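Local coordinates for Os03g0854200 protein (Oryza sativa Japonica Group, PDB 3HKM) that is a probable exosome component of the RNase PH family that binds double-stranded DNA and single-stranded RNA and shows hydrolytic DNase and phosphorolytic RNase activities in vitro, at residues A[45-50]-A[130-135]. Numbering follows the deposited sequence.
Sequences YGPKPG and AGIPLK
The delta methyl of I132 makes every close approach between 45-50 and 130-135. Its CD1 lies 4.0 Å from CA of G46, a van der Waals distance onto bare backbone, equally 4.0 Å from C of G46, and 4.2 Å from CD of P47, the ring carbon bonded to the proline nitrogen. One methyl thus lies across G46 CA, G46 C and P47 CD, atoms on either side of the G46-P47 peptide bond, and the two side chains pass in opposite directions. No hydrogen bond joins the segments, and the 141 Å² buried between them, both sides summed, marks a small apolar contact.

Torsions explain why this branch does the touching. I132 carries CG1 anti to its carbonyl carbon and beside its backbone N (chi1 -47°), while CG2 takes the position anti to N; chi2 of -60° then turns CD1 toward G46. The glycine meets the methyl through CA and its carbonyl carbon; its positive phi (36°) and the neighbouring P47 ring, not I132, account for a glycine here. The closest CA pair is G46 and A130, 5.7 Å apart, and the CB of A130 points toward 45-50.

Further out, I132 also rests on V44, on T102 of the neighbouring strand 100-110 and on L127 of helix 115-130, so its side chain is buried where sheet and helix meet. P47 packs on T100 and T102 of that same strand, and K48 pairs with T101 through the backbone. The turn that presents I132 begins at G131, where positive phi and two bonds back into the last helical turn define a Schellman motif. Helix 115-130 thus ends against the mixed beta-sheet of the RNase PH fold, with the first hydrophobic residue after the Schellman glycine tucked against strand 38-49.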
loop_
_atom_site.group_PDB
_atom_site.type_symbol
_atom_site.label_atom_id
_atom_site.label_comp_id
_atom_site.label_asym_id
_atom_site.label_seq_id
_atom_site.Cartn_x
_atom_site.Cartn_y
_atom_site.Cartn_z
ATOM N N TYR A 45 2.901 -6.786 14.428
ATOM C CA TYR A 45 3.143 -7.358 15.749
ATOM C C TYR A 45 3.683 -6.389 16.837
ATOM O O TYR A 45 4.768 -6.587 17.362
ATOM C CB TYR A 45 3.955 -8.655 15.599
ATOM C CG TYR A 45 3.184 -9.669 14.770
ATOM C CD1 TYR A 45 2.208 -10.466 15.350
ATOM C CD2 TYR A 45 3.380 -9.778 13.398
ATOM C CE1 TYR A 45 1.468 -11.368 14.596
ATOM C CE2 TYR A 45 2.641 -10.678 12.634
ATOM C CZ TYR A 45 1.688 -11.469 13.241
ATOM O OH TYR A 45 0.951 -12.368 12.501
ATOM N N GLY A 46 2.886 -5.362 17.177
ATOM C CA GLY A 46 3.212 -4.358 18.192
ATOM C C GLY A 46 4.687 -4.021 18.185
ATOM O O GLY A 46 5.443 -4.609 17.418
ATOM N N PRO A 47 5.124 -3.061 19.013
ATOM C CA PRO A 47 6.582 -2.941 19.016
ATOM C C PRO A 47 7.185 -3.966 19.978
ATOM O O PRO A 47 6.828 -3.970 21.159
ATOM C CB PRO A 47 6.820 -1.503 19.505
ATOM C CG PRO A 47 5.461 -0.835 19.484
ATOM C CD PRO A 47 4.484 -1.935 19.705
ATOM N N LYS A 48 8.058 -4.836 19.465
ATOM C CA LYS A 48 8.683 -5.891 20.266
ATOM C C LYS A 48 10.139 -5.546 20.642
ATOM O O LYS A 48 10.960 -5.270 19.769
ATOM C CB LYS A 48 8.614 -7.234 19.526
ATOM C CG LYS A 48 9.309 -8.387 20.257
ATOM C CD LYS A 48 9.271 -9.700 19.456
ATOM C CE LYS A 48 9.940 -10.834 20.226
ATOM N NZ LYS A 48 9.761 -12.149 19.553
ATOM N N PRO A 49 10.457 -5.558 21.950
ATOM C CA PRO A 49 11.817 -5.244 22.418
ATOM C C PRO A 49 12.907 -6.029 21.682
ATOM O O PRO A 49 12.751 -7.220 21.425
ATOM C CB PRO A 49 11.786 -5.659 23.892
ATOM C CG PRO A 49 10.350 -5.485 24.298
ATOM C CD PRO A 49 9.520 -5.787 23.069
ATOM N N GLY A 50 14.007 -5.363 21.357
ATOM C CA GLY A 50 15.139 -6.027 20.735
ATOM C C GLY A 50 15.315 -5.651 19.277
ATOM O O GLY A 50 14.360 -5.278 18.605
ATOM N N ALA A 130 -2.520 -1.526 15.197
ATOM C CA ALA A 130 -1.562 -2.105 16.139
ATOM C C ALA A 130 -0.978 -1.047 17.078
ATOM O O ALA A 130 -0.216 -1.367 17.991
ATOM C CB ALA A 130 -0.448 -2.815 15.391
ATOM N N GLY A 131 -1.334 0.214 16.855
ATOM C CA GLY A 131 -0.797 1.293 17.669
ATOM C C GLY A 131 0.678 1.554 17.412
ATOM O O GLY A 131 1.448 1.813 18.332
ATOM N N ILE A 132 1.077 1.468 16.148
ATOM C CA ILE A 132 2.441 1.794 15.763
ATOM C C ILE A 132 2.444 3.266 15.421
ATOM O O ILE A 132 1.655 3.711 14.592
ATOM C CB ILE A 132 2.886 1.003 14.523
ATOM C CG1 ILE A 132 2.535 -0.486 14.655
ATOM C CG2 ILE A 132 4.369 1.214 14.253
ATOM C CD1 ILE A 132 3.167 -1.179 15.832
ATOM N N PRO A 133 3.323 4.039 16.066
ATOM C CA PRO A 133 3.371 5.486 15.821
ATOM C C PRO A 133 3.757 5.828 14.371
ATOM O O PRO A 133 4.831 5.449 13.906
ATOM C CB PRO A 133 4.452 5.970 16.802
ATOM C CG PRO A 133 4.557 4.894 17.831
ATOM C CD PRO A 133 4.270 3.615 17.111
ATOM N N LEU A 134 2.883 6.545 13.671
ATOM C CA LEU A 134 3.152 6.963 12.301
ATOM C C LEU A 134 3.380 8.472 12.225
ATOM O O LEU A 134 2.828 9.227 13.033
ATOM C CB LEU A 134 1.976 6.586 11.406
ATOM C CG LEU A 134 1.938 5.258 10.640
ATOM C CD1 LEU A 134 2.468 4.085 11.444
ATOM C CD2 LEU A 134 0.514 4.994 10.149
ATOM N N LYS A 135 4.193 8.910 11.258
ATOM C CA LYS A 135 4.355 10.337 10.955
ATOM C C LYS A 135 3.082 10.885 10.294
ATOM O O LYS A 135 2.707 12.041 10.476
ATOM C CB LYS A 135 5.529 10.564 9.994
ATOM C CG LYS A 135 6.918 10.200 10.502
ATOM C CD LYS A 135 7.951 10.655 9.474
ATOM C CE LYS A 135 9.305 9.974 9.638
ATOM N NZ LYS A 135 10.173 10.624 10.671
#